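Local coordinates for lipoprotein (Actinomyces odontolyticus, PDB 3UP9) that probably binds methionine for uptake as an NlpA-family lipoprotein, holding a selenomethionine between its two lobes in this crystal, at residues Asp5-Thr10 with Ser210-Ala215; Asn78-Glu83 with Leu204-Asp209; Gln128-Ile133 with Lys147-Asp152. All coordinates share one frame; numbering follows the deposited sequence.

Interaction 1: residues Asp5-Thr10 with Ser210-Ala215; sequences DVVTLT and SKKVDA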
loop_
_atom_site.group_PDB
_atom_site.type_symbol
_atom_site.label_atom_id
_atom_site.label_comp_id
_atom_site.label_asym_id
_atom_site.label_seq_id
_atom_site.Cartn_x
_atom_site.Cartn_y
_atom_site.Cartn_z
ATOM N N ASP A 5 -22.790 -25.817 1.940
ATOM C CA ASP A 5 -21.828 -25.300 0.904
ATOM C C ASP A 5 -21.568 -23.739 0.880
ATOM O O ASP A 5 -21.312 -23.159 -0.201
ATOM C CB ASP A 5 -22.161 -25.865 -0.513
ATOM C CG ASP A 5 -23.515 -25.365 -1.088
ATOM O OD1 ASP A 5 -23.947 -24.228 -0.777
ATOM O OD2 ASP A 5 -24.141 -26.115 -1.882
ATOM N N VAL A 6 -21.605 -23.088 2.059
ATOM C CA VAL A 6 -20.966 -21.775 2.299
ATOM C C VAL A 6 -19.422 -22.020 2.179
ATOM O O VAL A 6 -18.914 -22.933 2.791
ATOM C CB VAL A 6 -21.382 -21.191 3.703
ATOM C CG1 VAL A 6 -20.493 -20.042 4.152
ATOM C CG2 VAL A 6 -22.842 -20.734 3.724
ATOM N N VAL A 7 -18.687 -21.260 1.356
ATOM C CA VAL A 7 -17.222 -21.442 1.245
ATOM C C VAL A 7 -16.501 -20.433 2.176
ATOM O O VAL A 7 -16.851 -19.255 2.220
ATOM C CB VAL A 7 -16.710 -21.284 -0.230
ATOM C CG1 VAL A 7 -15.158 -21.222 -0.314
ATOM C CG2 VAL A 7 -17.265 -22.411 -1.094
ATOM N N THR A 8 -15.481 -20.886 2.910
ATOM C CA THR A 8 -14.757 -19.998 3.796
ATOM C C THR A 8 -13.511 -19.612 3.115
ATOM O O THR A 8 -12.877 -20.486 2.545
ATOM C CB THR A 8 -14.381 -20.668 5.123
ATOM O OG1 THR A 8 -15.553 -20.761 5.909
ATOM C CG2 THR A 8 -13.377 -19.834 5.876
ATOM N N LEU A 9 -13.124 -18.336 3.215
ATOM C CA LEU A 9 -11.929 -17.826 2.539
ATOM C C LEU A 9 -10.940 -17.219 3.516
ATOM O O LEU A 9 -11.285 -16.267 4.164
ATOM C CB LEU A 9 -12.293 -16.729 1.547
ATOM C CG LEU A 9 -13.024 -16.994 0.262
ATOM C CD1 LEU A 9 -13.251 -15.653 -0.441
ATOM C CD2 LEU A 9 -12.188 -17.874 -0.628
ATOM N N THR A 10 -9.705 -17.733 3.592
ATOM C CA THR A 10 -8.678 -17.115 4.419
ATOM C C THR A 10 -8.029 -15.987 3.566
ATOM O O THR A 10 -7.459 -16.234 2.476
ATOM C CB THR A 10 -7.695 -18.197 5.016
ATOM O OG1 THR A 10 -8.449 -19.296 5.560
ATOM C CG2 THR A 10 -6.832 -17.625 6.146
ATOM N N SER A 210 -6.325 -21.582 -7.740
ATOM C CA SER A 210 -7.254 -21.760 -6.606
ATOM C C SER A 210 -8.426 -22.682 -6.974
ATOM O O SER A 210 -8.986 -22.582 -8.043
ATOM C CB SER A 210 -7.808 -20.423 -6.116
ATOM O OG SER A 210 -8.632 -20.609 -4.970
ATOM N N LYS A 211 -8.806 -23.568 -6.076
ATOM C CA LYS A 211 -10.064 -24.353 -6.253
ATOM C C LYS A 211 -11.311 -23.495 -5.848
ATOM O O LYS A 211 -12.467 -23.859 -6.072
ATOM C CB LYS A 211 -10.000 -25.695 -5.464
ATOM C CG LYS A 211 -8.884 -26.692 -5.841
ATOM C CD LYS A 211 -8.439 -26.677 -7.319
ATOM C CE LYS A 211 -9.216 -27.594 -8.285
ATOM N NZ LYS A 211 -8.786 -27.319 -9.701
ATOM N N LYS A 212 -11.055 -22.318 -5.301
ATOM C CA LYS A 212 -12.081 -21.558 -4.657
ATOM C C LYS A 212 -12.478 -20.358 -5.460
ATOM O O LYS A 212 -13.019 -19.430 -4.897
ATOM C CB LYS A 212 -11.578 -21.147 -3.271
ATOM C CG LYS A 212 -11.236 -22.328 -2.354
ATOM C CD LYS A 212 -11.483 -21.923 -0.908
ATOM C CE LYS A 212 -10.778 -22.761 0.111
ATOM N NZ LYS A 212 -10.878 -22.208 1.492
ATOM N N VAL A 213 -12.297 -20.405 -6.784
ATOM C CA VAL A 213 -12.464 -19.213 -7.631
ATOM C C VAL A 213 -13.902 -18.700 -7.677
ATOM O O VAL A 213 -14.084 -17.508 -7.870
ATOM C CB VAL A 213 -11.956 -19.366 -9.128
ATOM C CG1 VAL A 213 -10.463 -19.082 -9.247
ATOM C CG2 VAL A 213 -12.357 -20.708 -9.698
ATOM N N ASP A 214 -14.910 -19.549 -7.533
ATOM C CA ASP A 214 -16.270 -19.020 -7.375
ATOM C C ASP A 214 -16.407 -18.112 -6.183
ATOM O O ASP A 214 -16.948 -17.014 -6.318
ATOM C CB ASP A 214 -17.303 -20.106 -7.252
ATOM C CG ASP A 214 -17.509 -20.847 -8.534
ATOM O OD1 ASP A 214 -16.883 -20.498 -9.542
ATOM O OD2 ASP A 214 -18.302 -21.806 -8.532
ATOM N N ALA A 215 -15.916 -18.568 -5.030
ATOM C CA ALA A 215 -15.979 -17.797 -3.788
ATOM C C ALA A 215 -15.178 -16.460 -3.891
ATOM O O ALA A 215 -15.669 -15.394 -3.488
ATOM C CB ALA A 215 -15.517 -18.668 -2.597
HETATM O O HOH W 1 -13.933 -23.474 2.432
#

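Interaction 2: residues Asn78-Glu83 with Leu204-Asp209; sequences NFEAGE and LVWKGD. With PG4 (tetraethylene glycol), chain D.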
loop_
_atom_site.group_PDB
_atom_site.type_symbol
_atom_site.label_atom_id
_atom_site.label_comp_id
_atom_site.label_asym_id
_atom_site.label_seq_id
_atom_site.Cartn_x
_atom_site.Cartn_y
_atom_site.Cartn_z
ATOM N N ASN A 78 2.808 -17.064 -9.524
ATOM C CA ASN A 78 1.679 -17.241 -10.437
ATOM C C ASN A 78 0.373 -16.711 -9.801
ATOM O O ASN A 78 -0.502 -17.494 -9.424
ATOM C CB ASN A 78 1.531 -18.709 -10.912
ATOM C CG ASN A 78 0.375 -18.882 -11.889
ATOM O OD1 ASN A 78 0.079 -17.974 -12.640
ATOM N ND2 ASN A 78 -0.239 -20.021 -11.904
ATOM N N PHE A 79 0.229 -15.386 -9.743
ATOM C CA PHE A 79 -0.951 -14.757 -9.181
ATOM C C PHE A 79 -1.886 -14.089 -10.219
ATOM O O PHE A 79 -1.521 -13.770 -11.346
ATOM C CB PHE A 79 -0.540 -13.706 -8.150
ATOM C CG PHE A 79 0.222 -14.243 -6.959
ATOM C CD1 PHE A 79 0.165 -15.577 -6.576
ATOM C CD2 PHE A 79 0.979 -13.401 -6.232
ATOM C CE1 PHE A 79 0.872 -16.030 -5.478
ATOM C CE2 PHE A 79 1.676 -13.840 -5.112
ATOM C CZ PHE A 79 1.624 -15.159 -4.738
ATOM N N GLU A 80 -3.123 -13.892 -9.784
ATOM C CA GLU A 80 -4.158 -13.249 -10.548
ATOM C C GLU A 80 -4.716 -12.128 -9.668
ATOM O O GLU A 80 -4.843 -12.297 -8.462
ATOM C CB GLU A 80 -5.271 -14.235 -10.878
ATOM C CG GLU A 80 -4.858 -15.573 -11.414
ATOM C CD GLU A 80 -3.969 -15.547 -12.645
ATOM O OE1 GLU A 80 -4.152 -14.696 -13.539
ATOM O OE2 GLU A 80 -3.064 -16.421 -12.702
ATOM N N ALA A 81 -5.011 -10.981 -10.262
ATOM C CA ALA A 81 -5.500 -9.809 -9.542
ATOM C C ALA A 81 -6.833 -9.283 -10.100
ATOM O O ALA A 81 -7.187 -9.408 -11.303
ATOM C CB ALA A 81 -4.481 -8.704 -9.526
ATOM N N GLY A 82 -7.541 -8.667 -9.173
ATOM C CA GLY A 82 -8.777 -7.996 -9.418
ATOM C C GLY A 82 -8.601 -6.555 -9.759
ATOM O O GLY A 82 -7.473 -6.076 -9.881
ATOM N N GLU A 83 -9.742 -5.893 -9.940
ATOM C CA GLU A 83 -9.828 -4.462 -10.204
ATOM C C GLU A 83 -9.389 -3.615 -9.006
ATOM O O GLU A 83 -9.589 -3.986 -7.882
ATOM C CB GLU A 83 -11.275 -4.094 -10.466
ATOM C CG GLU A 83 -11.859 -4.552 -11.770
ATOM C CD GLU A 83 -13.311 -4.097 -11.940
ATOM O OE1 GLU A 83 -13.518 -2.853 -12.000
ATOM O OE2 GLU A 83 -14.208 -4.991 -12.014
ATOM N N LEU A 204 -7.233 -7.194 -4.895
ATOM C CA LEU A 204 -7.386 -8.557 -4.334
ATOM C C LEU A 204 -6.505 -9.444 -5.204
ATOM O O LEU A 204 -6.539 -9.310 -6.431
ATOM C CB LEU A 204 -8.863 -9.054 -4.393
ATOM C CG LEU A 204 -9.117 -10.413 -3.738
ATOM C CD1 LEU A 204 -9.114 -10.353 -2.227
ATOM C CD2 LEU A 204 -10.465 -10.938 -4.197
ATOM N N VAL A 205 -5.671 -10.283 -4.594
ATOM C CA VAL A 205 -4.761 -11.167 -5.359
ATOM C C VAL A 205 -4.996 -12.557 -4.850
ATOM O O VAL A 205 -5.174 -12.755 -3.658
ATOM C CB VAL A 205 -3.251 -10.741 -5.271
ATOM C CG1 VAL A 205 -2.325 -11.743 -5.962
ATOM C CG2 VAL A 205 -3.052 -9.321 -5.769
ATOM N N TRP A 206 -5.037 -13.509 -5.773
ATOM C CA TRP A 206 -5.136 -14.922 -5.460
ATOM C C TRP A 206 -4.247 -15.742 -6.409
ATOM O O TRP A 206 -3.661 -15.226 -7.374
ATOM C CB TRP A 206 -6.614 -15.347 -5.494
ATOM C CG TRP A 206 -7.259 -15.252 -6.856
ATOM C CD1 TRP A 206 -7.340 -16.260 -7.814
ATOM C CD2 TRP A 206 -7.860 -14.070 -7.497
ATOM N NE1 TRP A 206 -7.920 -15.804 -8.949
ATOM C CE2 TRP A 206 -8.269 -14.500 -8.832
ATOM C CE3 TRP A 206 -8.067 -12.721 -7.122
ATOM C CZ2 TRP A 206 -8.903 -13.632 -9.729
ATOM C CZ3 TRP A 206 -8.695 -11.862 -8.035
ATOM C CH2 TRP A 206 -9.095 -12.312 -9.314
ATOM N N LYS A 207 -4.120 -17.032 -6.145
ATOM C CA LYS A 207 -3.199 -17.876 -6.910
ATOM C C LYS A 207 -3.987 -18.458 -8.081
ATOM O O LYS A 207 -5.136 -18.871 -7.899
ATOM C CB LYS A 207 -2.629 -18.975 -6.015
ATOM C CG LYS A 207 -1.341 -19.602 -6.494
ATOM C CD LYS A 207 -0.697 -20.345 -5.343
ATOM C CE LYS A 207 0.076 -21.571 -5.797
ATOM N NZ LYS A 207 1.524 -21.277 -5.836
ATOM N N GLY A 208 -3.366 -18.487 -9.273
ATOM C CA GLY A 208 -4.020 -18.930 -10.499
ATOM C C GLY A 208 -4.750 -20.266 -10.440
ATOM O O GLY A 208 -5.826 -20.443 -11.052
ATOM N N ASP A 209 -4.191 -21.206 -9.684
ATOM C CA ASP A 209 -4.827 -22.502 -9.552
ATOM C C ASP A 209 -5.800 -22.646 -8.344
ATOM O O ASP A 209 -6.065 -23.731 -7.967
ATOM C CB ASP A 209 -3.737 -23.590 -9.491
ATOM C CG ASP A 209 -2.807 -23.438 -8.265
ATOM O OD1 ASP A 209 -2.982 -22.525 -7.451
ATOM O OD2 ASP A 209 -1.870 -24.217 -8.130
HETATM O O1 PG4 D . 3.490 -19.466 -7.855
HETATM C C1 PG4 D . 4.363 -20.452 -8.464
HETATM C C2 PG4 D . 5.771 -20.544 -7.872
HETATM O O2 PG4 D . 6.514 -19.312 -7.747
HETATM C C3 PG4 D . 7.878 -19.461 -7.342
HETATM C C4 PG4 D . 8.203 -18.625 -6.100
HETATM O O3 PG4 D . 8.764 -19.411 -5.025
HETATM O O HOH W 2 -9.402 -6.399 -6.538
#

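Interaction 3: residues Gln128-Ile133 with Lys147-Asp152; sequences QGLVSI and KLKNFD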
loop_
_atom_site.group_PDB
_atom_site.type_symbol
_atom_site.label_atom_id
_atom_site.label_comp_id
_atom_site.label_asym_id
_atom_site.label_seq_id
_atom_site.Cartn_x
_atom_site.Cartn_y
_atom_site.Cartn_z
ATOM N N GLN A 128 8.995 17.080 -6.439
ATOM C CA GLN A 128 9.460 18.186 -5.581
ATOM C C GLN A 128 10.864 18.767 -5.935
ATOM O O GLN A 128 11.356 19.610 -5.208
ATOM C CB GLN A 128 9.448 17.767 -4.064
ATOM C CG GLN A 128 8.136 17.209 -3.495
ATOM C CD GLN A 128 6.968 18.089 -3.838
ATOM O OE1 GLN A 128 6.875 19.205 -3.353
ATOM N NE2 GLN A 128 6.125 17.631 -4.756
ATOM N N GLY A 129 11.480 18.345 -7.030
ATOM C CA GLY A 129 12.780 18.864 -7.440
ATOM C C GLY A 129 13.968 18.375 -6.619
ATOM O O GLY A 129 15.052 18.915 -6.754
ATOM N N LEU A 130 13.786 17.328 -5.794
ATOM C CA LEU A 130 14.810 16.870 -4.832
ATOM C C LEU A 130 15.734 15.774 -5.383
ATOM O O LEU A 130 16.881 15.674 -4.964
ATOM C CB LEU A 130 14.146 16.439 -3.508
ATOM C CG LEU A 130 15.009 16.211 -2.258
ATOM C CD1 LEU A 130 15.569 17.544 -1.834
ATOM C CD2 LEU A 130 14.235 15.582 -1.092
ATOM N N VAL A 131 15.233 14.937 -6.288
ATOM C CA VAL A 131 16.076 14.027 -7.052
ATOM C C VAL A 131 15.751 14.104 -8.570
ATOM O O VAL A 131 14.666 14.494 -9.023
ATOM C CB VAL A 131 15.970 12.554 -6.544
ATOM C CG1 VAL A 131 16.237 12.466 -5.036
ATOM C CG2 VAL A 131 14.610 11.938 -6.895
ATOM N N SER A 132 16.715 13.717 -9.363
ATOM C CA SER A 132 16.548 13.627 -10.815
ATOM C C SER A 132 16.523 12.138 -11.214
ATOM O O SER A 132 17.399 11.383 -10.775
ATOM C CB SER A 132 17.707 14.363 -11.459
ATOM O OG SER A 132 17.989 13.767 -12.657
ATOM N N ILE A 133 15.501 11.679 -11.945
ATOM C CA ILE A 133 15.492 10.264 -12.417
ATOM C C ILE A 133 15.880 10.166 -13.900
ATOM O O ILE A 133 15.228 10.763 -14.737
ATOM C CB ILE A 133 14.128 9.577 -12.192
ATOM C CG1 ILE A 133 13.744 9.647 -10.705
ATOM C CG2 ILE A 133 14.227 8.133 -12.691
ATOM C CD1 ILE A 133 12.283 9.883 -10.432
ATOM N N LYS A 147 20.946 13.132 -6.723
ATOM C CA LYS A 147 20.449 13.958 -5.628
ATOM C C LYS A 147 20.654 15.390 -6.053
ATOM O O LYS A 147 21.704 15.722 -6.575
ATOM C CB LYS A 147 21.173 13.588 -4.312
ATOM C CG LYS A 147 20.463 12.467 -3.538
ATOM C CD LYS A 147 21.339 11.380 -2.919
ATOM C CE LYS A 147 22.483 11.912 -2.078
ATOM N NZ LYS A 147 22.921 10.817 -1.178
ATOM N N LEU A 148 19.636 16.238 -5.910
ATOM C CA LEU A 148 19.769 17.662 -6.348
ATOM C C LEU A 148 20.006 18.638 -5.188
ATOM O O LEU A 148 20.234 19.821 -5.419
ATOM C CB LEU A 148 18.595 18.097 -7.232
ATOM C CG LEU A 148 18.416 17.344 -8.564
ATOM C CD1 LEU A 148 17.058 17.697 -9.176
ATOM C CD2 LEU A 148 19.528 17.638 -9.528
ATOM N N LYS A 149 19.994 18.130 -3.954
ATOM C CA LYS A 149 20.426 18.870 -2.755
ATOM C C LYS A 149 21.295 17.894 -1.954
ATOM O O LYS A 149 21.293 16.706 -2.221
ATOM C CB LYS A 149 19.207 19.345 -1.930
ATOM C CG LYS A 149 18.209 20.243 -2.677
ATOM C CD LYS A 149 18.749 21.676 -2.926
ATOM C CE LYS A 149 17.870 22.579 -3.823
ATOM N NZ LYS A 149 16.772 23.359 -3.172
ATOM N N ASN A 150 22.061 18.370 -0.992
ATOM C CA ASN A 150 22.925 17.491 -0.215
ATOM C C ASN A 150 22.200 16.863 0.988
ATOM O O ASN A 150 21.999 17.502 2.021
ATOM C CB ASN A 150 24.174 18.235 0.257
ATOM C CG ASN A 150 25.145 17.309 0.976
ATOM O OD1 ASN A 150 25.314 17.394 2.185
ATOM N ND2 ASN A 150 25.747 16.382 0.234
ATOM N N PHE A 151 21.799 15.608 0.837
ATOM C CA PHE A 151 21.206 14.850 1.917
ATOM C C PHE A 151 21.546 13.357 1.690
ATOM O O PHE A 151 22.102 13.017 0.660
ATOM C CB PHE A 151 19.686 15.087 1.929
ATOM C CG PHE A 151 18.970 14.463 0.745
ATOM C CD1 PHE A 151 18.862 15.138 -0.469
ATOM C CD2 PHE A 151 18.429 13.198 0.837
ATOM C CE1 PHE A 151 18.237 14.540 -1.554
ATOM C CE2 PHE A 151 17.816 12.585 -0.265
ATOM C CZ PHE A 151 17.734 13.250 -1.453
ATOM N N ASP A 152 21.208 12.479 2.635
ATOM C CA ASP A 152 21.344 11.031 2.495
ATOM C C ASP A 152 20.008 10.329 2.653
ATOM O O ASP A 152 19.222 10.666 3.542
ATOM C CB ASP A 152 22.311 10.487 3.552
ATOM C CG ASP A 152 23.677 11.092 3.423
ATOM O OD1 ASP A 152 24.182 11.156 2.283
ATOM O OD2 ASP A 152 24.236 11.532 4.445
#

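Interaction 1: residues Asp5-Thr10 with Ser210-Ala215
V7, T8 and L9, the opening residues of strand 7-13 in the first lobe, are met by the start of helix 213-223, with K212 at the N-cap position and A215 in the first turn. The tightest packing is between V7 and A215, where V7 CG1 lies 3.4 Å from A215 CB. In V7 this methyl is anti to the backbone N (chi1 170°), which carries it over the helix turn, and its other neighbour is K212 CD. L9 reaches the same alanine from further along the strand: its CD2 lies 3.9 Å from A215 CB, while its CD1 comes up to the carbonyl of A215. Beyond L9, I216 and L219 of the same helix continue the apolar cover.

The strand sits in the parallel part of the first-lobe sheet, paired with strands 35-41 and 59-64, as expected of a periplasmic-binding-protein fold. K212 binds it by a polar route. Beyond CG its chain runs extended, antiparallel alongside the L9 side chain, and delivers NZ to T8 O at 2.8 Å, with a C=O...N angle of 166°, so the ammonium approaches nearly end-on to the carbonyl. The same NZ makes a salt bridge with D58 OD2, an oxygen that also accepts from T10 N. Water 1 takes a hydrogen bond from T8 N at 3.1 Å and a weak one from K212 NZ. On the backbone side, K212 N donates to S210 OG at 3.0 Å, an ST turn that bends the chain just ahead of the helix.

Interaction 2: residues Asn78-Glu83 with Leu204-Asp209
Short strand 79-81 lies along the end of strand 201-207 in the first-lobe sheet, antiparallel to it, with E80 and W206 as the hydrogen-bonded pair. E80 N donates to W206 O at 2.8 Å, and W206 N donates back to E80 O at 3.0 Å. G82 N to L204 O continues the pattern at one end. At the other, G208 N meets N78 O at 3.0 Å in an almost straight bond (177° at the hydrogen).

The indole of W206 lies across the partner strand. With chi1 at 65°, CG sits between the backbone N and the carbonyl carbon, and the ring is brought back over E80 rather than away from it. E80 O lies 3.5 Å above the ring plane, toward the rim, while E80 CB makes a CH-pi contact 3.9 Å from the centroid of the five-membered ring. Further out, CZ3 comes up to G82 N. Were W206 cut back to an alanine, E80 CB would probably lose the ring face it rests on and the G82 end of the strand its cover. The E80 chain bends at chi2, and its CG and OE2 come close to G208 CA.

A81 shares a face with V205, and the F79 side chain crosses V205 at about a right angle, F79 CB touching V205 CG1 at 3.4 Å. K207 diverges from F79; its NZ is held by N53 OD1 and only weakly by O1 of a tetraethylene glycol, which also accepts from N78 N. Water 2 bridges E83 O and L204 N.

Helices 46-53 and 65-75 cover F79 and V205, helix 213-223 packs on L204 and W206, and strand 59-64 pairs with strand 201-207.

Interaction 3: residues Gln128-Ile133 with Lys147-Asp152
L148 reaches across to the G129-S132 backbone. Its CB lies 3.7 Å from both G129 O and L130 O; CG, anti to the carbonyl carbon (chi1 -62°), leads on to S132 N. At the tip, CD1 comes to 3.4 Å from G129 O, rests against the carbonyl carbon of V131 and also meets S132 CB, 4.1 Å away. The backbone of the same leucine is tied down as well: L148 N donates to L130 O at 3.0 Å, fairly straight at the hydrogen but 40° out of the carbonyl plane.

This bond belongs to a small two-stranded antiparallel sheet, 131-132 with 146-147, that follows helix 115-127 in the second lobe. V131 and K147 form its non-hydrogen-bonded pair; their side chains share one face, against which F153 of strand 151-156 packs.

The chain then turns through K149 into strand 151-156, and F151 comes back toward the first segment. L130 CG lies 3.7 Å from F151 CE1, with L130 CD2 over a ring face, whereas V131 CG1 meets the ring edge at CZ, 4.0 Å away. L130 CD1 crosses to K149 CG, and L103 and I109 flank both L130 and F151.

In the fold
From the N terminus, strand 7-13 starts the first lobe and waits some 200 residues for its partner at 210-215, so interaction 1 closes the longest loop. Inside that span, strand 79-81 pairs with strand 201-207, closing interaction 2 after the chain has crossed to the second lobe and come back. Interaction 3 lies within both, a local closure in the second lobe between strand 131-132, just after helix 115-127, and the residues leading into strand 151-156. None of the loops cross. Interactions 1 and 2 share a sheet and touch through V213 and W206; interaction 3 stands about 37 Å, centre to centre, from interaction 2, with the selenomethionine pocket between the lobes.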